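Local coordinates for protein arabinan endo-1,5-alpha-l-arabinosidase A (PDB 1GYH) that hydrolyses alpha-1,5-arabinofuranosyl bonds of linear arabinan in plant cell walls, releasing almost exclusively arabinotriose, at residues V94-T99 and E110-V115; G74-Y79 and K98-A103; T48-A53 and L78-S83; G27-S32 and W39-R44. All coordinates share one frame; numbering follows the deposited sequence.

Interaction 1. Residues V94-T99 and E110-V115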
loop_
_atom_site.group_PDB
_atom_site.type_symbol
_atom_site.label_atom_id
_atom_site.label_comp_id
_atom_site.label_asym_id
_atom_site.label_seq_id
_atom_site.Cartn_x
_atom_site.Cartn_y
_atom_site.Cartn_z
ATOM N N VAL A 94 -12.708 -6.363 -0.368
ATOM C CA VAL A 94 -12.974 -5.180 -1.194
ATOM C C VAL A 94 -14.398 -4.673 -1.041
ATOM O O VAL A 94 -15.352 -5.456 -1.044
ATOM C CB VAL A 94 -12.594 -5.446 -2.688
ATOM C CG1 VAL A 94 -13.440 -6.491 -3.309
ATOM C CG2 VAL A 94 -12.642 -4.134 -3.503
ATOM N N THR A 95 -14.522 -3.356 -0.860
ATOM C CA THR A 95 -15.797 -2.678 -0.835
ATOM C C THR A 95 -15.850 -1.586 -1.927
ATOM O O THR A 95 -14.859 -0.947 -2.219
ATOM C CB THR A 95 -16.092 -2.138 0.612
ATOM O OG1 THR A 95 -17.371 -1.490 0.681
ATOM C CG2 THR A 95 -15.064 -1.107 1.064
ATOM N N VAL A 96 -17.021 -1.403 -2.507
ATOM C CA VAL A 96 -17.226 -0.607 -3.726
ATOM C C VAL A 96 -18.251 0.478 -3.512
ATOM O O VAL A 96 -19.242 0.269 -2.825
ATOM C CB VAL A 96 -17.660 -1.521 -4.866
ATOM C CG1 VAL A 96 -17.673 -0.770 -6.212
ATOM C CG2 VAL A 96 -16.701 -2.681 -4.967
ATOM N N ASN A 97 -17.999 1.644 -4.100
ATOM C CA ASN A 97 -18.898 2.792 -4.045
ATOM C C ASN A 97 -19.005 3.411 -5.468
ATOM O O ASN A 97 -18.047 3.336 -6.265
ATOM C CB ASN A 97 -18.318 3.822 -3.081
ATOM C CG ASN A 97 -19.373 4.749 -2.483
ATOM O OD1 ASN A 97 -20.381 5.072 -3.115
ATOM N ND2 ASN A 97 -19.127 5.197 -1.259
ATOM N N LYS A 98 -20.140 4.030 -5.746
ATOM C CA LYS A 98 -20.346 4.831 -6.965
ATOM C C LYS A 98 -19.667 6.199 -6.936
ATOM O O LYS A 98 -19.406 6.779 -7.989
ATOM C CB LYS A 98 -21.838 5.076 -7.206
ATOM C CG LYS A 98 -22.734 3.839 -7.410
ATOM C CD LYS A 98 -24.215 4.228 -7.219
ATOM C CE LYS A 98 -25.260 3.114 -7.355
ATOM N NZ LYS A 98 -26.736 3.616 -7.129
ATOM N N THR A 99 -19.389 6.726 -5.746
ATOM C CA THR A 99 -18.781 8.042 -5.605
ATOM C C THR A 99 -18.027 8.149 -4.286
ATOM O O THR A 99 -18.165 7.287 -3.437
ATOM C CB THR A 99 -19.863 9.134 -5.743
ATOM O OG1 THR A 99 -19.272 10.436 -5.676
ATOM C CG2 THR A 99 -20.837 9.100 -4.586
ATOM N N GLU A 110 -20.380 -0.741 -0.385
ATOM C CA GLU A 110 -20.975 -2.062 -0.410
ATOM C C GLU A 110 -19.893 -3.123 -0.410
ATOM O O GLU A 110 -19.139 -3.279 -1.370
ATOM C CB GLU A 110 -21.914 -2.210 -1.624
ATOM C CG GLU A 110 -22.917 -1.064 -1.721
ATOM C CD GLU A 110 -24.035 -1.281 -2.718
ATOM O OE1 GLU A 110 -24.033 -2.296 -3.453
ATOM O OE2 GLU A 110 -24.930 -0.424 -2.752
ATOM N N ASP A 111 -19.820 -3.887 0.674
ATOM C CA ASP A 111 -18.749 -4.883 0.824
ATOM C C ASP A 111 -19.036 -6.070 -0.081
ATOM O O ASP A 111 -20.160 -6.527 -0.165
ATOM C CB ASP A 111 -18.658 -5.368 2.280
ATOM C CG ASP A 111 -17.427 -6.200 2.547
ATOM O OD1 ASP A 111 -16.364 -5.971 1.905
ATOM O OD2 ASP A 111 -17.423 -7.099 3.406
ATOM N N LYS A 112 -17.996 -6.564 -0.723
ATOM C CA LYS A 112 -18.058 -7.694 -1.616
ATOM C C LYS A 112 -17.338 -8.925 -1.031
ATOM O O LYS A 112 -17.300 -9.991 -1.659
ATOM C CB LYS A 112 -17.447 -7.277 -2.975
ATOM C CG LYS A 112 -18.101 -6.004 -3.595
ATOM C CD LYS A 112 -19.567 -6.179 -3.858
ATOM C CE LYS A 112 -20.204 -4.924 -4.428
ATOM N NZ LYS A 112 -21.619 -5.128 -4.795
ATOM N N GLY A 113 -16.767 -8.781 0.182
ATOM C CA GLY A 113 -16.155 -9.907 0.891
ATOM C C GLY A 113 -14.674 -10.175 0.586
ATOM O O GLY A 113 -13.910 -9.300 0.129
ATOM N N ILE A 114 -14.265 -11.411 0.852
ATOM C CA ILE A 114 -12.891 -11.798 0.848
ATOM C C ILE A 114 -12.386 -12.116 -0.555
ATOM O O ILE A 114 -12.913 -12.999 -1.229
ATOM C CB ILE A 114 -12.673 -13.031 1.771
ATOM C CG1 ILE A 114 -13.004 -12.644 3.240
ATOM C CG2 ILE A 114 -11.277 -13.560 1.595
ATOM C CD1 ILE A 114 -13.073 -13.868 4.154
ATOM N N VAL A 115 -11.345 -11.392 -0.951
ATOM C CA VAL A 115 -10.633 -11.621 -2.210
ATOM C C VAL A 115 -9.656 -12.780 -2.045
ATOM O O VAL A 115 -9.642 -13.714 -2.824
ATOM C CB VAL A 115 -9.860 -10.361 -2.655
ATOM C CG1 VAL A 115 -9.142 -10.596 -3.981
ATOM C CG2 VAL A 115 -10.796 -9.106 -2.766
HETATM O O HOH W 1 -25.726 2.664 -4.017
#
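Val-94 to Val-96 pair with Glu-110 to Gly-113 at the outer edge of a propeller blade, where strand 110-118 closes the antiparallel sheet against strand 90-97. Val-96 and Glu-110 form a hydrogen-bonded pair: Val-96 N donates to Glu-110 O (3.0 Å), and Glu-110 N returns a bond to Val-96 O (2.9 Å). Farther along, Lys-112 N reaches Val-94 O at 2.9 Å and Val-94 N binds Gly-113 O at 3.2 Å. Gly-113 suits its place because its backbone angles would jam a CB against the preceding carbonyl. Thr-95 and Asp-111 make the non-hydrogen-bonded pair between these rungs, their CA atoms only 4.0 Å apart. On the face of Val-96 and Glu-110, Lys-112 CG lies 3.9 Å from Val-96 CG2, and the bend at chi2 (-60°) takes the rest of the lysine chain across that methyl, at about a right angle. The ammonium group is thereby turned back to Glu-110, a long salt bridge, while Glu-110 also pairs with Arg-108. Beyond, Val-94 CG1 touches Val-115 CG2 at 3.8 Å, branched aliphatic against branched aliphatic. Asp-111 OD1 lies 3.2 Å from Val-94 O, two acceptors side by side, but its carboxylate takes hydrogen bonds from Tyr-80 OH and Trp-52 NE1. Those donors probably offset the repulsion and would be expected to stabilise the ionised carboxylate at this partly buried edge.

Interaction 2. Residues G74-Y79 and K98-A103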
loop_
_atom_site.group_PDB
_atom_site.type_symbol
_atom_site.label_atom_id
_atom_site.label_comp_id
_atom_site.label_asym_id
_atom_site.label_seq_id
_atom_site.Cartn_x
_atom_site.Cartn_y
_atom_site.Cartn_z
ATOM N N GLY A 74 -16.125 3.347 -13.940
ATOM C CA GLY A 74 -17.048 4.275 -13.311
ATOM C C GLY A 74 -17.245 4.081 -11.809
ATOM O O GLY A 74 -17.853 4.944 -11.158
ATOM N N LEU A 75 -16.696 2.994 -11.253
ATOM C CA LEU A 75 -16.773 2.721 -9.810
ATOM C C LEU A 75 -15.456 2.902 -9.050
ATOM O O LEU A 75 -14.356 2.935 -9.644
ATOM C CB LEU A 75 -17.254 1.289 -9.595
ATOM C CG LEU A 75 -18.594 0.902 -10.191
ATOM C CD1 LEU A 75 -18.867 -0.552 -9.863
ATOM C CD2 LEU A 75 -19.711 1.801 -9.679
ATOM N N PHE A 76 -15.575 2.962 -7.721
ATOM C CA PHE A 76 -14.423 3.076 -6.816
ATOM C C PHE A 76 -14.288 1.756 -6.010
ATOM O O PHE A 76 -15.223 1.384 -5.299
ATOM C CB PHE A 76 -14.589 4.285 -5.873
ATOM C CG PHE A 76 -14.587 5.605 -6.571
ATOM C CD1 PHE A 76 -15.729 6.089 -7.181
ATOM C CD2 PHE A 76 -13.423 6.339 -6.676
ATOM C CE1 PHE A 76 -15.731 7.331 -7.852
ATOM C CE2 PHE A 76 -13.418 7.572 -7.341
ATOM C CZ PHE A 76 -14.559 8.048 -7.947
ATOM N N TYR A 77 -13.164 1.069 -6.175
ATOM C CA TYR A 77 -12.844 -0.182 -5.500
ATOM C C TYR A 77 -11.811 0.108 -4.391
ATOM O O TYR A 77 -10.705 0.575 -4.659
ATOM C CB TYR A 77 -12.281 -1.204 -6.473
ATOM C CG TYR A 77 -13.248 -1.762 -7.469
ATOM C CD1 TYR A 77 -13.710 -0.988 -8.536
ATOM C CD2 TYR A 77 -13.716 -3.043 -7.373
ATOM C CE1 TYR A 77 -14.583 -1.481 -9.436
ATOM C CE2 TYR A 77 -14.613 -3.536 -8.295
ATOM C CZ TYR A 77 -15.037 -2.753 -9.314
ATOM O OH TYR A 77 -15.921 -3.228 -10.234
ATOM N N LEU A 78 -12.201 -0.167 -3.140
ATOM C CA LEU A 78 -11.363 0.057 -1.984
ATOM C C LEU A 78 -11.038 -1.314 -1.378
ATOM O O LEU A 78 -11.894 -1.943 -0.765
ATOM C CB LEU A 78 -12.104 0.940 -0.984
ATOM C CG LEU A 78 -11.430 1.129 0.387
ATOM C CD1 LEU A 78 -10.041 1.787 0.157
ATOM C CD2 LEU A 78 -12.246 1.960 1.380
ATOM N N TYR A 79 -9.807 -1.752 -1.577
ATOM C CA TYR A 79 -9.259 -2.970 -0.987
ATOM C C TYR A 79 -8.724 -2.656 0.408
ATOM O O TYR A 79 -8.274 -1.557 0.651
ATOM C CB TYR A 79 -8.165 -3.561 -1.883
ATOM C CG TYR A 79 -8.710 -3.902 -3.246
ATOM C CD1 TYR A 79 -8.838 -2.906 -4.247
ATOM C CD2 TYR A 79 -9.158 -5.187 -3.535
ATOM C CE1 TYR A 79 -9.377 -3.226 -5.492
ATOM C CE2 TYR A 79 -9.711 -5.501 -4.767
ATOM C CZ TYR A 79 -9.793 -4.532 -5.745
ATOM O OH TYR A 79 -10.349 -4.862 -6.939
ATOM N N LYS A 98 -20.140 4.030 -5.746
ATOM C CA LYS A 98 -20.346 4.831 -6.965
ATOM C C LYS A 98 -19.667 6.199 -6.936
ATOM O O LYS A 98 -19.406 6.779 -7.989
ATOM C CB LYS A 98 -21.838 5.076 -7.206
ATOM C CG LYS A 98 -22.734 3.839 -7.410
ATOM C CD LYS A 98 -24.215 4.228 -7.219
ATOM C CE LYS A 98 -25.260 3.114 -7.355
ATOM N NZ LYS A 98 -26.736 3.616 -7.129
ATOM N N THR A 99 -19.389 6.726 -5.746
ATOM C CA THR A 99 -18.781 8.042 -5.605
ATOM C C THR A 99 -18.027 8.149 -4.286
ATOM O O THR A 99 -18.165 7.287 -3.437
ATOM C CB THR A 99 -19.863 9.134 -5.743
ATOM O OG1 THR A 99 -19.272 10.436 -5.676
ATOM C CG2 THR A 99 -20.837 9.100 -4.586
ATOM N N LEU A 100 -17.213 9.186 -4.129
ATOM C CA LEU A 100 -16.431 9.403 -2.901
ATOM C C LEU A 100 -16.945 10.584 -2.049
ATOM O O LEU A 100 -16.464 10.779 -0.946
ATOM C CB LEU A 100 -14.952 9.605 -3.240
ATOM C CG LEU A 100 -14.233 8.378 -3.858
ATOM C CD1 LEU A 100 -12.740 8.623 -4.012
ATOM C CD2 LEU A 100 -14.483 7.073 -3.043
ATOM N N ASN A 101 -17.886 11.364 -2.575
ATOM C CA ASN A 101 -18.520 12.473 -1.851
ATOM C C ASN A 101 -19.646 11.968 -0.919
ATOM O O ASN A 101 -20.686 11.548 -1.361
ATOM C CB ASN A 101 -19.104 13.510 -2.853
ATOM C CG ASN A 101 -19.736 14.709 -2.181
ATOM O OD1 ASN A 101 -19.778 14.823 -0.949
ATOM N ND2 ASN A 101 -20.270 15.622 -3.001
ATOM N N PRO A 102 -19.455 12.055 0.377
ATOM C CA PRO A 102 -20.471 11.541 1.322
ATOM C C PRO A 102 -21.838 12.267 1.352
ATOM O O PRO A 102 -22.814 11.696 1.853
ATOM C CB PRO A 102 -19.731 11.606 2.683
ATOM C CG PRO A 102 -18.693 12.712 2.516
ATOM C CD PRO A 102 -18.268 12.622 1.051
ATOM N N ALA A 103 -21.912 13.490 0.817
ATOM C CA ALA A 103 -23.165 14.238 0.661
ATOM C C ALA A 103 -23.931 13.780 -0.571
ATOM O O ALA A 103 -25.106 14.068 -0.710
ATOM C CB ALA A 103 -22.888 15.772 0.577
HETATM O O HOH W 2 -20.057 6.380 -10.613
#
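Lys-98 opens the loop that leaves strand 90-97, and its backbone lies against the start of strand 75-82: Leu-75 CD2 meets Lys-98 CA at 4.1 Å, while the long amine-bearing chain leads off from the protein surface. Lys-98 O sits at the ring edge of Phe-76, 3.7 Å from CE1, and accepts from a water that also donates to Gly-74 O, each oxygen 2.7 Å from that water. Thr-99 follows with CA near the same corner of the ring, its hydroxyl bonded to Glu-15. The loop belongs to one blade of the five-bladed beta-propeller of this family 43 enzyme, and here it turns toward the neighbouring blade. Leu-100 then lies over part of the ring, CG above one face in a CH-pi contact 3.8 Å from the centroid and CD1 3.6 Å from Phe-76 CE2, a branched apolar group suited to a buried aromatic. With CG anti to its carbonyl carbon (chi1 -65°), CG sits near the rim and both methyls reach past the edge; Leu-100 also touches Tyr-20 and Phe-22.

Interaction 3. Residues T48-A53 and L78-S83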
loop_
_atom_site.group_PDB
_atom_site.type_symbol
_atom_site.label_atom_id
_atom_site.label_comp_id
_atom_site.label_asym_id
_atom_site.label_seq_id
_atom_site.Cartn_x
_atom_site.Cartn_y
_atom_site.Cartn_z
ATOM N N THR A 48 -18.879 0.269 11.246
ATOM C CA THR A 48 -18.359 -0.593 12.303
ATOM C C THR A 48 -17.198 -1.440 11.742
ATOM O O THR A 48 -16.055 -0.990 11.744
ATOM C CB THR A 48 -19.499 -1.448 12.945
ATOM O OG1 THR A 48 -20.206 -2.201 11.952
ATOM C CG2 THR A 48 -20.564 -0.584 13.558
ATOM N N GLU A 49 -17.516 -2.613 11.197
ATOM C CA GLU A 49 -16.511 -3.514 10.651
ATOM C C GLU A 49 -17.097 -4.513 9.680
ATOM O O GLU A 49 -18.327 -4.757 9.678
ATOM C CB GLU A 49 -15.796 -4.274 11.786
ATOM C CG GLU A 49 -16.655 -5.152 12.632
ATOM C CD GLU A 49 -15.952 -5.622 13.906
ATOM O OE1 GLU A 49 -15.391 -4.772 14.668
ATOM O OE2 GLU A 49 -15.981 -6.852 14.163
ATOM N N PRO A 50 -16.244 -5.118 8.854
ATOM C CA PRO A 50 -16.728 -6.153 7.954
ATOM C C PRO A 50 -17.382 -7.297 8.774
ATOM O O PRO A 50 -16.884 -7.650 9.843
ATOM C CB PRO A 50 -15.466 -6.616 7.223
ATOM C CG PRO A 50 -14.473 -5.515 7.387
ATOM C CD PRO A 50 -14.792 -4.894 8.696
ATOM N N THR A 51 -18.495 -7.838 8.278
ATOM C CA THR A 51 -19.254 -8.852 8.999
ATOM C C THR A 51 -18.445 -10.106 9.265
ATOM O O THR A 51 -18.711 -10.821 10.237
ATOM C CB THR A 51 -20.546 -9.242 8.256
ATOM O OG1 THR A 51 -20.216 -9.748 6.956
ATOM C CG2 THR A 51 -21.478 -8.033 8.050
ATOM N N TRP A 52 -17.462 -10.365 8.409
ATOM C CA TRP A 52 -16.644 -11.558 8.440
ATOM C C TRP A 52 -15.303 -11.394 9.187
ATOM O O TRP A 52 -14.541 -12.369 9.324
ATOM C CB TRP A 52 -16.366 -12.024 6.981
ATOM C CG TRP A 52 -15.746 -10.949 6.078
ATOM C CD1 TRP A 52 -16.427 -10.098 5.254
ATOM C CD2 TRP A 52 -14.363 -10.602 5.961
ATOM N NE1 TRP A 52 -15.547 -9.246 4.637
ATOM C CE2 TRP A 52 -14.272 -9.537 5.044
ATOM C CE3 TRP A 52 -13.181 -11.079 6.546
ATOM C CZ2 TRP A 52 -13.054 -8.952 4.681
ATOM C CZ3 TRP A 52 -11.962 -10.499 6.186
ATOM C CH2 TRP A 52 -11.911 -9.448 5.245
ATOM N N ALA A 53 -14.984 -10.187 9.638
ATOM C CA ALA A 53 -13.626 -9.902 10.109
ATOM C C ALA A 53 -13.246 -10.746 11.317
ATOM O O ALA A 53 -12.146 -11.276 11.363
ATOM C CB ALA A 53 -13.475 -8.473 10.464
ATOM N N LEU A 78 -12.201 -0.167 -3.140
ATOM C CA LEU A 78 -11.363 0.057 -1.984
ATOM C C LEU A 78 -11.038 -1.314 -1.378
ATOM O O LEU A 78 -11.894 -1.943 -0.765
ATOM C CB LEU A 78 -12.104 0.940 -0.984
ATOM C CG LEU A 78 -11.430 1.129 0.387
ATOM C CD1 LEU A 78 -10.041 1.787 0.157
ATOM C CD2 LEU A 78 -12.246 1.960 1.380
ATOM N N TYR A 79 -9.807 -1.752 -1.577
ATOM C CA TYR A 79 -9.259 -2.970 -0.987
ATOM C C TYR A 79 -8.724 -2.656 0.408
ATOM O O TYR A 79 -8.274 -1.557 0.651
ATOM C CB TYR A 79 -8.165 -3.561 -1.883
ATOM C CG TYR A 79 -8.710 -3.902 -3.246
ATOM C CD1 TYR A 79 -8.838 -2.906 -4.247
ATOM C CD2 TYR A 79 -9.158 -5.187 -3.535
ATOM C CE1 TYR A 79 -9.377 -3.226 -5.492
ATOM C CE2 TYR A 79 -9.711 -5.501 -4.767
ATOM C CZ TYR A 79 -9.793 -4.532 -5.745
ATOM O OH TYR A 79 -10.349 -4.862 -6.939
ATOM N N TYR A 80 -8.804 -3.630 1.328
ATOM C CA TYR A 80 -8.488 -3.393 2.737
ATOM C C TYR A 80 -8.086 -4.742 3.353
ATOM O O TYR A 80 -8.444 -5.800 2.816
ATOM C CB TYR A 80 -9.701 -2.762 3.493
ATOM C CG TYR A 80 -10.958 -3.637 3.488
ATOM C CD1 TYR A 80 -11.112 -4.654 4.430
ATOM C CD2 TYR A 80 -11.942 -3.508 2.483
ATOM C CE1 TYR A 80 -12.212 -5.489 4.425
ATOM C CE2 TYR A 80 -13.057 -4.345 2.443
ATOM C CZ TYR A 80 -13.193 -5.351 3.435
ATOM O OH TYR A 80 -14.269 -6.210 3.466
ATOM N N SER A 81 -7.338 -4.683 4.465
ATOM C CA SER A 81 -6.765 -5.874 5.119
ATOM C C SER A 81 -7.355 -6.037 6.536
ATOM O O SER A 81 -7.446 -5.078 7.297
ATOM C CB SER A 81 -5.228 -5.772 5.209
ATOM O OG SER A 81 -4.651 -5.279 3.993
ATOM N N VAL A 82 -7.781 -7.252 6.839
ATOM C CA VAL A 82 -8.145 -7.705 8.210
ATOM C C VAL A 82 -7.022 -8.639 8.686
ATOM O O VAL A 82 -6.665 -9.604 8.021
ATOM C CB VAL A 82 -9.478 -8.448 8.167
ATOM C CG1 VAL A 82 -9.726 -9.208 9.477
ATOM C CG2 VAL A 82 -10.636 -7.497 7.879
ATOM N N SER A 83 -6.443 -8.359 9.843
ATOM C CA SER A 83 -5.313 -9.144 10.306
ATOM C C SER A 83 -5.175 -9.157 11.826
ATOM O O SER A 83 -6.086 -8.744 12.550
ATOM C CB SER A 83 -4.034 -8.591 9.666
ATOM O OG SER A 83 -2.945 -9.502 9.765
#
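Val-82 pushes its two methyls into a hollow formed by Trp-52 and Ala-53. CG2 presses on the far end of the indole, 3.5 Å from Trp-52 CH2, and CG1 rests on Ala-53 CB at 3.9 Å; the small alanine leaves room for the branched side chain. A second bump, the phenol end of Tyr-80, lodges in the notch where Pro-50 and the edge of Trp-52 meet. Tyr-80 CE1 lies 3.7 Å from Pro-50 CG and 3.6 Å from Trp-52 CZ2, while Tyr-80 OH comes to the indole edge, near its plane, 3.2 Å from Trp-52 CZ2. The receiving surface is a type I beta turn, Pro-50 to Ala-53; it leads into helix 53-56 and packs on strand 75-82 in the second sheet of the propeller. Pro-50 opens the turn, its carbonyl accepting from Ala-53 N, and its CB lies over one face of the Trp-52 ring. Trp-52 holds CG between its backbone N and carbonyl carbon (chi1 55°), folding the indole back over the turn toward the strand. The polar ends of Tyr-80 and Trp-52 are both held by Asp-111, while Phe-46 meets the Tyr-80 ring edge-to-face. The side chain of Pro-50 is about 7 Å from Gly-62, a probable substrate-binding residue.

Interaction 4. Residues G27-S32 and W39-R44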
loop_
_atom_site.group_PDB
_atom_site.type_symbol
_atom_site.label_atom_id
_atom_site.label_comp_id
_atom_site.label_asym_id
_atom_site.label_seq_id
_atom_site.Cartn_x
_atom_site.Cartn_y
_atom_site.Cartn_z
ATOM N N GLY A 27 -12.285 1.138 10.364
ATOM C CA GLY A 27 -13.175 1.135 9.196
ATOM C C GLY A 27 -12.557 1.687 7.881
ATOM O O GLY A 27 -13.259 1.761 6.893
ATOM N N ILE A 28 -11.251 1.946 7.879
ATOM C CA ILE A 28 -10.487 2.740 6.880
ATOM C C ILE A 28 -10.903 4.220 6.952
ATOM O O ILE A 28 -12.049 4.556 6.739
ATOM C CB ILE A 28 -10.599 2.220 5.467
ATOM C CG1 ILE A 28 -9.986 0.832 5.284
ATOM C CG2 ILE A 28 -9.893 3.202 4.467
ATOM C CD1 ILE A 28 -8.499 0.682 5.525
ATOM N N THR A 29 -9.959 5.082 7.312
ATOM C CA THR A 29 -10.206 6.513 7.485
ATOM C C THR A 29 -10.052 7.212 6.118
ATOM O O THR A 29 -9.084 6.959 5.415
ATOM C CB THR A 29 -9.200 7.120 8.466
ATOM O OG1 THR A 29 -9.125 6.374 9.701
ATOM C CG2 THR A 29 -9.655 8.514 8.880
ATOM N N ILE A 30 -11.027 8.050 5.773
ATOM C CA ILE A 30 -11.059 8.804 4.507
ATOM C C ILE A 30 -11.052 10.325 4.755
ATOM O O ILE A 30 -11.856 10.824 5.527
ATOM C CB ILE A 30 -12.272 8.453 3.659
ATOM C CG1 ILE A 30 -12.497 6.936 3.581
ATOM C CG2 ILE A 30 -12.102 9.102 2.200
ATOM C CD1 ILE A 30 -13.868 6.506 2.842
ATOM N N TYR A 31 -10.118 11.031 4.080
ATOM C CA TYR A 31 -10.064 12.482 4.037
ATOM C C TYR A 31 -10.245 13.022 2.615
ATOM O O TYR A 31 -10.003 12.306 1.643
ATOM C CB TYR A 31 -8.729 12.990 4.526
ATOM C CG TYR A 31 -8.327 12.509 5.881
ATOM C CD1 TYR A 31 -7.663 11.301 6.023
ATOM C CD2 TYR A 31 -8.617 13.262 7.026
ATOM C CE1 TYR A 31 -7.241 10.850 7.270
ATOM C CE2 TYR A 31 -8.200 12.818 8.304
ATOM C CZ TYR A 31 -7.547 11.608 8.415
ATOM O OH TYR A 31 -7.142 11.145 9.656
ATOM N N SER A 32 -10.609 14.304 2.533
ATOM C CA SER A 32 -10.797 15.024 1.248
ATOM C C SER A 32 -10.104 16.374 1.210
ATOM O O SER A 32 -9.862 17.009 2.229
ATOM C CB SER A 32 -12.274 15.200 0.886
ATOM O OG SER A 32 -12.932 16.081 1.773
ATOM N N TRP A 39 -6.510 19.122 4.436
ATOM C CA TRP A 39 -7.369 17.923 4.429
ATOM C C TRP A 39 -8.407 17.985 5.537
ATOM O O TRP A 39 -8.062 18.288 6.678
ATOM C CB TRP A 39 -6.521 16.644 4.631
ATOM C CG TRP A 39 -5.528 16.328 3.519
ATOM C CD1 TRP A 39 -4.202 16.676 3.451
ATOM C CD2 TRP A 39 -5.807 15.596 2.323
ATOM N NE1 TRP A 39 -3.657 16.204 2.285
ATOM C CE2 TRP A 39 -4.622 15.551 1.567
ATOM C CE3 TRP A 39 -6.949 14.975 1.808
ATOM C CZ2 TRP A 39 -4.550 14.919 0.329
ATOM C CZ3 TRP A 39 -6.875 14.339 0.580
ATOM C CH2 TRP A 39 -5.692 14.323 -0.144
ATOM N N ARG A 40 -9.671 17.700 5.211
ATOM C CA ARG A 40 -10.726 17.482 6.218
ATOM C C ARG A 40 -11.161 16.022 6.295
ATOM O O ARG A 40 -11.175 15.283 5.297
ATOM C CB ARG A 40 -11.952 18.313 5.924
ATOM C CG ARG A 40 -12.352 18.325 4.445
ATOM C CD ARG A 40 -13.832 18.701 4.217
ATOM N NE ARG A 40 -14.124 19.552 5.355
ATOM C CZ ARG A 40 -13.797 20.840 5.460
ATOM N NH1 ARG A 40 -13.289 21.536 4.433
ATOM N NH2 ARG A 40 -14.025 21.443 6.611
ATOM N N TYR A 41 -11.576 15.602 7.479
ATOM C CA TYR A 41 -12.154 14.258 7.635
ATOM C C TYR A 41 -13.384 14.133 6.755
ATOM O O TYR A 41 -14.219 15.015 6.739
ATOM C CB TYR A 41 -12.583 14.028 9.085
ATOM C CG TYR A 41 -13.264 12.700 9.329
ATOM C CD1 TYR A 41 -12.528 11.518 9.371
ATOM C CD2 TYR A 41 -14.619 12.627 9.550
ATOM C CE1 TYR A 41 -13.152 10.287 9.616
ATOM C CE2 TYR A 41 -15.243 11.405 9.809
ATOM C CZ TYR A 41 -14.504 10.248 9.842
ATOM O OH TYR A 41 -15.125 9.046 10.098
ATOM N N SER A 42 -13.473 13.047 6.017
ATOM C CA SER A 42 -14.624 12.791 5.135
ATOM C C SER A 42 -15.578 11.731 5.713
ATOM O O SER A 42 -16.774 11.993 5.849
ATOM C CB SER A 42 -14.164 12.343 3.717
ATOM O OG SER A 42 -15.294 12.255 2.833
ATOM N N ASP A 43 -15.046 10.532 5.984
ATOM C CA ASP A 43 -15.836 9.375 6.447
ATOM C C ASP A 43 -14.927 8.218 6.911
ATOM O O ASP A 43 -13.700 8.317 6.867
ATOM C CB ASP A 43 -16.722 8.884 5.270
ATOM C CG ASP A 43 -17.888 8.034 5.669
ATOM O OD1 ASP A 43 -18.337 8.022 6.830
ATOM O OD2 ASP A 43 -18.475 7.358 4.813
ATOM N N ARG A 44 -15.546 7.129 7.371
ATOM C CA ARG A 44 -14.897 5.837 7.461
ATOM C C ARG A 44 -15.673 4.865 6.607
ATOM O O ARG A 44 -16.900 4.907 6.582
ATOM C CB ARG A 44 -14.753 5.383 8.930
ATOM C CG ARG A 44 -16.053 5.403 9.734
ATOM C CD ARG A 44 -15.924 5.055 11.228
ATOM N NE ARG A 44 -15.660 3.624 11.440
ATOM C CZ ARG A 44 -15.276 3.074 12.601
ATOM N NH1 ARG A 44 -15.139 3.802 13.692
ATOM N NH2 ARG A 44 -15.053 1.772 12.667
HETATM O O HOH W 3 -15.607 14.953 2.053
#
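Ile-30 O is gripped by two backbone donors, Ser-42 N at 2.8 Å and Asp-43 N at 3.2 Å, both tilted from its carbonyl plane. Ile-30 N completes the link to Asp-43 O, so two residues of strand 38-44 face a single residue of strand 29-33: a classic beta bulge in this hairpin. Beyond it, Ser-32 and Arg-40 form a regular hydrogen-bonded pair, Ser-32 N to Arg-40 O at 3.0 Å and Arg-40 N to Ser-32 O at 3.1 Å. Around this ladder, Tyr-31 CB packs on Trp-39 CE3 at 3.8 Å. Thr-29 CG2 comes to the edge of the Tyr-41 ring, 4.0 Å from CE1. The ring turns back over its own strand, its face centred on Asp-43 N. At the other end, Gly-27 lies beside the Arg-44 guanidinium, where a CB would clash with NE; chi1 of 53° and a bend at chi3 carry the guanidinium there. Farther out, Phe-46 O accepts from Arg-44 NE, Tyr-107 OH holds Asp-43 OD2, and a water joins Ser-32 OG to Ser-42 OG. The side chains of Tyr-31 and Asp-6, a probable substrate-binding residue, are about 5 Å apart. Sharing one carbonyl between two N-H groups lets the strand absorb an extra residue with its backbone donors satisfied, while the bridging water ties the two serine hydroxyls together.

Along the chain the order is interaction 4, then 3, 2 and 1. Interaction 4 closes its hairpin in the first sheet of the propeller; the others all reach the second. Interactions 2 and 3 use opposite ends of strand 75-82, their centres about 17 Å apart, and strand 90-97 joins that strand to the edge pairing of interaction 1, whose centre lies about 9 Å from that of interaction 2 and 10 Å from that of interaction 3. Interactions 1 and 4 knit strands within their own sheets, while Pro-102 on Ser-42 and Ile-28 on Leu-78 and Tyr-80 bring the two sheets together. Interactions 3 and 4 lie nearer the probable substrate-binding residues than the other two.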